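Putative cytoplasmic protein (Salmonella typhimurium LT2, PDB 2Q02) is of unknown function but binds zinc and has the xylose isomerase-like TIM-barrel fold, so it may act as an isomerase. Local coordinates at residues F76-T87 against T118-F129; V47-R57 against G89-G98. All blocks are in the same frame, centred on the assembly; numbering follows the deposited sequence.

Both contacts lie on the outer helical layer of an eight-stranded parallel beta/alpha barrel, and both use helix 81-97. Interaction 1 joins the start of that helix, with the turn before it, to the next helix, 115-130. Interaction 2 joins its end to the preceding helix, 53-62. The segments alternate along the chain: 47-57, 76-87, 89-98, 118-129. The two centres are about 21 Å apart, yet the contacts touch where L128 and F129 pack on L91. Helix 81-97 is thus held by its neighbour on each side. Interaction 1 reaches toward the zinc site of the barrel, while interaction 2 lies away from it.

Interaction 1: residues F76-T87 against T118-F129; sequences FNQLTEEVVKKT and TVEAIKRLSDLF. With ZN (zinc ion), chain F.
R124, L79 and F76 bury the most surface here. R124 runs out extended from helix 118-129, and its aliphatic part lies across L79, with CD 3.7 Å from L79 CD2. Its guanidinium then meets E81. R124 NH2 donates to E81 OE1 at 3.3 Å, on the syn side of the carboxylate and nearly straight (165°). The second arm of this salt bridge, NH1 to OE2, is weak. The two planes are turned 50° apart. V84 CG2 sits over one guanidinium face, 3.6 Å from R124 NH1.

L79 has CG anti to its backbone N, which carries both methyls to the tip of L125. L79 CD2 is 3.9 Å from L125 CG. F76 lies deeper, against the same leucine. L125 CD1 comes to the ring edge, 3.8 Å from F76 CD1. The far end of the ring reaches I122 and T118. Next to it, T118 OG1 donates a hydrogen bond to N77 OD1; the modelled 2.4 Å is improbably short, and its exact length is doubtful.

On the other side of helix 118-129, D127 OD2 binds a peripheral zinc ion at 2.1 Å. Through F76 and L79, the loop after strand 66-73 fills the space between helices 81-87 and 118-129, whose axes are at 32°. This is a beta-alpha loop of a TIM barrel, on the side where zinc ligand E139 lies, its side chain about 7 Å from that of F76.

Interaction 2: residues V47-R57 against G89-G98; sequences VTDDLNYNQVR and GLLRDAQGVG
Y53 crosses from the first turn of helix 53-57 to lie along helix 89-97. It has the largest buried surface of this contact. Its CG is anti to the carbonyl carbon (chi1 -69°), and the ring is laid over G96. Y53 CB starts 3.5 Å from G96 O. Y53 CG and CD2 then pass above G96 CA, which makes a CH-pi contact 3.9 Å from the Y53 ring centroid. G96 has no side chain, so the Y53 ring lies directly on its CA. Y53 CD1 comes near V97 CG1. Further out, CE2 and CZ of the tyrosine pass R92 O, while CE1 nears D93. At the tip, Y53 OH donates to D93 OD1 at 2.5 Å. It meets that oxygen on the anti side, with ring and carboxylate planes 74° apart. The hydroxyl also touches R92 CB.

The other carboxylate oxygen faces V47. D93 OD2 takes a bond from a water, which in turn accepts from V47 N at 2.7 Å. D93 thus links both helix 53-57, directly, and the loop before it, through water, to helix 89-97. V47 CG2 also packs on L90 CD2.

Closer to the barrel, V97 CG1 is 3.6 Å from T48 CG2 and 3.7 Å from V56 CG1. V97 also touches I67 and I70 of strand 66-73. R57 stretches over the end of helix 89-97, its NE 3.0 Å from G96 O.

N52 and Q55 form a capping box at the start of helix 53-57. G98, with positive phi, closes helix 89-97 in a Schellman motif. The arrangement, with neighbouring helices crossing at 46° outside a parallel strand, is that of consecutive beta-alpha units in a TIM barrel.

Interaction 1: residues F76-T87 against T118-F129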
# COMPACT_ATOMS: atom_id res chain seq x y z
N PHE A 76 -3.54 6.94 12.07
CA PHE A 76 -2.94 8.29 11.86
C PHE A 76 -3.89 9.39 12.30
O PHE A 76 -3.52 10.51 12.65
CB PHE A 76 -2.52 8.50 10.39
CG PHE A 76 -3.62 9.02 9.48
CD1 PHE A 76 -3.82 10.38 9.32
CD2 PHE A 76 -4.41 8.13 8.74
CE1 PHE A 76 -4.82 10.86 8.46
CE2 PHE A 76 -5.40 8.60 7.87
CZ PHE A 76 -5.60 9.97 7.74
N ASN A 77 -5.13 8.96 12.28
CA ASN A 77 -6.33 9.72 12.43
C ASN A 77 -6.64 10.12 13.89
O ASN A 77 -7.43 11.01 14.14
CB ASN A 77 -7.43 8.73 11.94
CG ASN A 77 -8.39 9.35 11.05
OD1 ASN A 77 -8.32 10.56 10.79
ND2 ASN A 77 -9.32 8.57 10.57
N GLN A 78 -6.05 9.39 14.83
CA GLN A 78 -6.29 9.51 16.27
C GLN A 78 -4.94 9.73 16.93
O GLN A 78 -4.38 8.86 17.61
CB GLN A 78 -6.96 8.24 16.79
CG GLN A 78 -7.19 8.19 18.30
CD GLN A 78 -8.39 7.35 18.65
OE1 GLN A 78 -8.25 6.23 19.19
NE2 GLN A 78 -9.61 7.86 18.32
N LEU A 79 -4.40 10.93 16.69
CA LEU A 79 -2.99 11.21 16.88
C LEU A 79 -2.64 11.60 18.33
O LEU A 79 -2.32 12.76 18.63
CB LEU A 79 -2.57 12.30 15.87
CG LEU A 79 -1.13 12.47 15.40
CD1 LEU A 79 -0.60 11.20 14.75
CD2 LEU A 79 -1.03 13.65 14.42
N THR A 80 -2.71 10.60 19.22
CA THR A 80 -2.30 10.74 20.62
C THR A 80 -0.78 10.76 20.64
O THR A 80 -0.14 10.52 19.62
CB THR A 80 -2.78 9.56 21.50
OG1 THR A 80 -2.13 8.35 21.10
CG2 THR A 80 -4.29 9.37 21.40
N GLU A 81 -0.20 11.04 21.80
CA GLU A 81 1.26 11.16 21.87
C GLU A 81 1.95 9.78 21.80
O GLU A 81 3.14 9.72 21.49
CB GLU A 81 1.70 11.98 23.08
CG GLU A 81 1.10 13.43 23.14
CD GLU A 81 1.57 14.39 22.00
OE1 GLU A 81 2.67 14.18 21.42
OE2 GLU A 81 0.84 15.38 21.73
N GLU A 82 1.22 8.70 22.04
CA GLU A 82 1.75 7.35 21.79
C GLU A 82 1.87 7.11 20.29
O GLU A 82 2.90 6.62 19.82
CB GLU A 82 0.87 6.25 22.44
N VAL A 83 0.83 7.48 19.54
CA VAL A 83 0.83 7.37 18.08
C VAL A 83 1.94 8.23 17.41
O VAL A 83 2.48 7.87 16.36
CB VAL A 83 -0.57 7.73 17.48
CG1 VAL A 83 -0.56 7.66 15.94
CG2 VAL A 83 -1.63 6.79 18.01
N VAL A 84 2.25 9.37 18.01
CA VAL A 84 3.30 10.21 17.52
C VAL A 84 4.66 9.49 17.71
O VAL A 84 5.44 9.42 16.78
CB VAL A 84 3.25 11.61 18.18
CG1 VAL A 84 4.44 12.48 17.73
CG2 VAL A 84 1.93 12.32 17.85
N LYS A 85 4.92 8.94 18.89
CA LYS A 85 6.15 8.16 19.10
C LYS A 85 6.22 6.99 18.13
O LYS A 85 7.25 6.75 17.51
CB LYS A 85 6.24 7.61 20.53
CG LYS A 85 6.95 8.53 21.54
N LYS A 86 5.12 6.28 17.98
CA LYS A 86 5.06 5.14 17.06
C LYS A 86 5.36 5.58 15.63
O LYS A 86 5.97 4.82 14.87
CB LYS A 86 3.68 4.46 17.15
CG LYS A 86 3.59 3.03 16.62
CD LYS A 86 2.14 2.47 16.73
N THR A 87 4.94 6.79 15.26
CA THR A 87 5.19 7.34 13.92
C THR A 87 6.63 7.81 13.76
O THR A 87 7.27 7.52 12.75
CB THR A 87 4.25 8.49 13.53
OG1 THR A 87 2.89 8.07 13.60
CG2 THR A 87 4.54 8.95 12.09
N THR A 118 -9.30 14.80 11.37
CA THR A 118 -8.44 14.20 10.34
C THR A 118 -7.56 15.26 9.66
O THR A 118 -6.38 15.04 9.45
CB THR A 118 -9.26 13.38 9.25
OG1 THR A 118 -9.84 12.22 9.85
CG2 THR A 118 -8.38 12.88 8.11
N VAL A 119 -8.14 16.39 9.29
CA VAL A 119 -7.40 17.48 8.67
C VAL A 119 -6.26 17.97 9.60
O VAL A 119 -5.10 18.10 9.16
CB VAL A 119 -8.33 18.63 8.29
CG1 VAL A 119 -7.55 19.89 7.98
CG2 VAL A 119 -9.15 18.25 7.08
N GLU A 120 -6.59 18.23 10.87
CA GLU A 120 -5.58 18.56 11.85
C GLU A 120 -4.46 17.51 11.92
O GLU A 120 -3.28 17.84 12.01
CB GLU A 120 -6.13 18.77 13.27
CG GLU A 120 -5.18 19.59 14.16
CD GLU A 120 -4.87 21.00 13.57
OE1 GLU A 120 -5.77 21.56 12.86
OE2 GLU A 120 -3.76 21.55 13.80
N ALA A 121 -4.83 16.24 11.87
CA ALA A 121 -3.81 15.18 11.89
C ALA A 121 -2.90 15.20 10.65
O ALA A 121 -1.69 14.98 10.73
CB ALA A 121 -4.46 13.79 12.04
N ILE A 122 -3.48 15.47 9.49
CA ILE A 122 -2.72 15.56 8.26
C ILE A 122 -1.75 16.73 8.34
O ILE A 122 -0.58 16.58 7.94
CB ILE A 122 -3.61 15.65 7.00
CG1 ILE A 122 -4.36 14.33 6.77
CG2 ILE A 122 -2.78 15.93 5.75
CD1 ILE A 122 -5.50 14.46 5.78
N LYS A 123 -2.21 17.88 8.85
CA LYS A 123 -1.34 19.07 9.00
C LYS A 123 -0.13 18.77 9.87
O LYS A 123 1.00 19.05 9.49
CB LYS A 123 -2.09 20.28 9.60
CG LYS A 123 -3.04 21.01 8.62
CD LYS A 123 -3.80 22.15 9.33
CE LYS A 123 -4.62 23.03 8.35
NZ LYS A 123 -5.80 23.74 8.97
N ARG A 124 -0.39 18.22 11.06
CA ARG A 124 0.66 17.89 12.03
C ARG A 124 1.64 16.85 11.48
O ARG A 124 2.86 16.97 11.65
CB ARG A 124 0.04 17.35 13.33
CG ARG A 124 1.12 16.96 14.35
CD ARG A 124 0.58 16.73 15.76
NE ARG A 124 1.69 16.60 16.71
CZ ARG A 124 1.60 16.06 17.93
NH1 ARG A 124 0.45 15.56 18.38
NH2 ARG A 124 2.69 16.00 18.70
N LEU A 125 1.10 15.82 10.85
CA LEU A 125 1.93 14.78 10.27
C LEU A 125 2.70 15.29 9.06
O LEU A 125 3.78 14.81 8.80
CB LEU A 125 1.10 13.54 9.87
CG LEU A 125 0.58 12.68 11.02
CD1 LEU A 125 -0.54 11.77 10.56
CD2 LEU A 125 1.68 11.86 11.66
N SER A 126 2.15 16.24 8.31
CA SER A 126 2.87 16.78 7.15
C SER A 126 4.14 17.52 7.61
O SER A 126 5.24 17.29 7.10
CB SER A 126 1.97 17.67 6.30
OG SER A 126 1.02 16.84 5.64
N ASP A 127 3.96 18.37 8.62
CA ASP A 127 5.09 19.05 9.27
C ASP A 127 6.12 18.07 9.82
O ASP A 127 7.33 18.25 9.63
CB ASP A 127 4.57 19.93 10.41
CG ASP A 127 3.78 21.09 9.91
OD1 ASP A 127 3.78 21.26 8.67
OD2 ASP A 127 3.17 21.82 10.74
N LEU A 128 5.66 17.04 10.52
CA LEU A 128 6.55 16.04 11.11
C LEU A 128 7.34 15.23 10.07
O LEU A 128 8.54 14.98 10.23
CB LEU A 128 5.73 15.08 11.99
CG LEU A 128 6.55 14.02 12.73
CD1 LEU A 128 7.47 14.67 13.78
CD2 LEU A 128 5.68 12.97 13.36
N PHE A 129 6.64 14.78 9.02
CA PHE A 129 7.25 14.03 7.91
C PHE A 129 8.34 14.85 7.20
O PHE A 129 9.37 14.31 6.81
CB PHE A 129 6.19 13.60 6.89
CG PHE A 129 5.47 12.29 7.23
CD1 PHE A 129 4.93 12.07 8.49
CD2 PHE A 129 5.29 11.32 6.25
CE1 PHE A 129 4.27 10.90 8.77
CE2 PHE A 129 4.62 10.14 6.52
CZ PHE A 129 4.12 9.92 7.77
ZN ZN F . 1.69 23.13 10.13

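Interaction 2: residues V47-R57 against G89-G98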
# COMPACT_ATOMS: atom_id res chain seq x y z
N VAL A 47 10.61 -3.55 11.05
CA VAL A 47 10.76 -3.19 9.64
C VAL A 47 12.00 -3.85 9.00
O VAL A 47 11.97 -4.23 7.81
CB VAL A 47 10.82 -1.64 9.44
CG1 VAL A 47 11.28 -1.24 8.03
CG2 VAL A 47 9.47 -1.02 9.72
N THR A 48 13.07 -3.99 9.79
CA THR A 48 14.35 -4.52 9.32
C THR A 48 14.67 -5.90 9.91
O THR A 48 15.82 -6.35 9.83
CB THR A 48 15.50 -3.56 9.69
OG1 THR A 48 15.51 -3.37 11.10
CG2 THR A 48 15.31 -2.20 9.06
N ASP A 49 13.65 -6.57 10.46
CA ASP A 49 13.85 -7.78 11.29
C ASP A 49 14.94 -7.53 12.34
O ASP A 49 14.88 -6.54 13.07
CB ASP A 49 14.17 -9.01 10.45
CG ASP A 49 13.13 -9.31 9.42
OD1 ASP A 49 11.96 -8.90 9.63
OD2 ASP A 49 13.49 -9.95 8.41
N ASP A 50 15.94 -8.41 12.39
CA ASP A 50 17.10 -8.23 13.24
C ASP A 50 18.27 -7.49 12.56
O ASP A 50 19.34 -7.40 13.15
CB ASP A 50 17.57 -9.60 13.77
CG ASP A 50 17.93 -10.60 12.64
OD1 ASP A 50 17.58 -10.35 11.46
OD2 ASP A 50 18.57 -11.63 12.96
N LEU A 51 18.08 -6.97 11.35
CA LEU A 51 19.15 -6.20 10.69
C LEU A 51 19.14 -4.74 11.12
O LEU A 51 18.12 -4.22 11.58
CB LEU A 51 19.04 -6.25 9.15
CG LEU A 51 19.16 -7.63 8.49
CD1 LEU A 51 18.93 -7.54 7.00
CD2 LEU A 51 20.51 -8.28 8.78
N ASN A 52 20.29 -4.08 10.98
CA ASN A 52 20.35 -2.63 11.18
C ASN A 52 20.09 -1.90 9.87
O ASN A 52 19.95 -2.52 8.83
CB ASN A 52 21.67 -2.18 11.83
CG ASN A 52 22.87 -2.24 10.90
OD1 ASN A 52 22.75 -2.19 9.68
ND2 ASN A 52 24.05 -2.30 11.49
N TYR A 53 20.02 -0.57 9.92
CA TYR A 53 19.62 0.22 8.74
C TYR A 53 20.60 0.11 7.57
O TYR A 53 20.19 -0.01 6.41
CB TYR A 53 19.49 1.70 9.11
CG TYR A 53 18.34 2.06 10.01
CD1 TYR A 53 17.13 1.35 9.97
CD2 TYR A 53 18.44 3.13 10.90
CE1 TYR A 53 16.08 1.69 10.81
CE2 TYR A 53 17.40 3.48 11.72
CZ TYR A 53 16.21 2.76 11.68
OH TYR A 53 15.17 3.11 12.51
N ASN A 54 21.88 0.19 7.90
CA ASN A 54 22.96 0.06 6.93
C ASN A 54 22.94 -1.28 6.18
O ASN A 54 23.16 -1.33 4.96
CB ASN A 54 24.29 0.18 7.68
CG ASN A 54 25.32 0.96 6.91
OD1 ASN A 54 26.34 0.41 6.47
ND2 ASN A 54 25.07 2.25 6.75
N GLN A 55 22.70 -2.35 6.92
CA GLN A 55 22.61 -3.67 6.32
C GLN A 55 21.49 -3.69 5.28
O GLN A 55 21.69 -4.16 4.16
CB GLN A 55 22.41 -4.73 7.42
CG GLN A 55 23.65 -4.97 8.28
CD GLN A 55 23.39 -5.89 9.47
OE1 GLN A 55 22.70 -5.54 10.43
NE2 GLN A 55 23.96 -7.08 9.41
N VAL A 56 20.35 -3.12 5.63
CA VAL A 56 19.18 -3.12 4.75
C VAL A 56 19.40 -2.24 3.52
O VAL A 56 18.99 -2.60 2.41
CB VAL A 56 17.92 -2.67 5.51
CG1 VAL A 56 16.69 -2.63 4.59
CG2 VAL A 56 17.66 -3.60 6.67
N ARG A 57 20.04 -1.09 3.72
CA ARG A 57 20.43 -0.21 2.61
C ARG A 57 21.35 -0.92 1.63
O ARG A 57 21.13 -0.86 0.43
CB ARG A 57 21.19 1.02 3.11
CG ARG A 57 20.35 2.22 3.53
CD ARG A 57 21.24 3.46 3.55
NE ARG A 57 20.67 4.54 4.37
CZ ARG A 57 20.18 5.70 3.92
NH1 ARG A 57 20.17 6.02 2.62
NH2 ARG A 57 19.69 6.58 4.79
N GLY A 89 9.17 6.63 15.25
CA GLY A 89 9.94 5.40 15.13
C GLY A 89 9.93 4.87 13.71
O GLY A 89 10.95 4.43 13.22
N LEU A 90 8.77 4.95 13.07
CA LEU A 90 8.62 4.51 11.69
C LEU A 90 9.23 5.49 10.68
O LEU A 90 9.68 5.06 9.60
CB LEU A 90 7.15 4.27 11.35
CG LEU A 90 6.55 2.97 11.90
CD1 LEU A 90 5.01 3.02 11.90
CD2 LEU A 90 7.05 1.75 11.13
N LEU A 91 9.23 6.79 11.01
CA LEU A 91 9.94 7.79 10.21
C LEU A 91 11.46 7.60 10.25
O LEU A 91 12.12 7.74 9.22
CB LEU A 91 9.55 9.20 10.64
CG LEU A 91 8.13 9.62 10.20
CD1 LEU A 91 7.67 10.85 10.97
CD2 LEU A 91 8.05 9.88 8.67
N ARG A 92 12.01 7.24 11.41
CA ARG A 92 13.42 6.84 11.50
C ARG A 92 13.72 5.62 10.63
O ARG A 92 14.77 5.57 9.97
CB ARG A 92 13.83 6.45 12.93
CG ARG A 92 14.01 7.59 13.88
CD ARG A 92 14.30 7.07 15.29
NE ARG A 92 13.36 7.68 16.23
CZ ARG A 92 12.61 7.04 17.12
NH1 ARG A 92 12.70 5.72 17.27
NH2 ARG A 92 11.78 7.72 17.89
N ASP A 93 12.82 4.64 10.70
CA ASP A 93 12.95 3.39 9.94
C ASP A 93 13.00 3.66 8.44
O ASP A 93 13.80 3.07 7.71
CB ASP A 93 11.78 2.44 10.25
CG ASP A 93 11.93 1.74 11.59
OD1 ASP A 93 13.06 1.75 12.14
OD2 ASP A 93 10.92 1.18 12.07
N ALA A 94 12.11 4.55 7.99
CA ALA A 94 12.01 4.92 6.58
C ALA A 94 13.24 5.68 6.14
O ALA A 94 13.85 5.36 5.11
CB ALA A 94 10.72 5.73 6.32
N GLN A 95 13.64 6.66 6.94
CA GLN A 95 14.84 7.42 6.66
C GLN A 95 16.08 6.50 6.63
O GLN A 95 16.91 6.59 5.72
CB GLN A 95 14.99 8.52 7.71
CG GLN A 95 16.12 9.49 7.48
CD GLN A 95 16.18 10.51 8.56
OE1 GLN A 95 16.14 10.17 9.75
NE2 GLN A 95 16.24 11.77 8.17
N GLY A 96 16.18 5.59 7.61
CA GLY A 96 17.32 4.69 7.73
C GLY A 96 17.48 3.67 6.62
O GLY A 96 18.61 3.40 6.20
N VAL A 97 16.38 3.09 6.15
CA VAL A 97 16.47 2.11 5.03
C VAL A 97 16.48 2.78 3.67
O VAL A 97 16.76 2.13 2.67
CB VAL A 97 15.34 1.03 5.06
CG1 VAL A 97 15.35 0.29 6.40
CG2 VAL A 97 13.97 1.64 4.75
N GLY A 98 16.17 4.07 3.62
CA GLY A 98 16.08 4.81 2.36
C GLY A 98 14.71 4.72 1.71
O GLY A 98 14.58 4.86 0.48
O HOH W 1 10.73 -1.53 12.87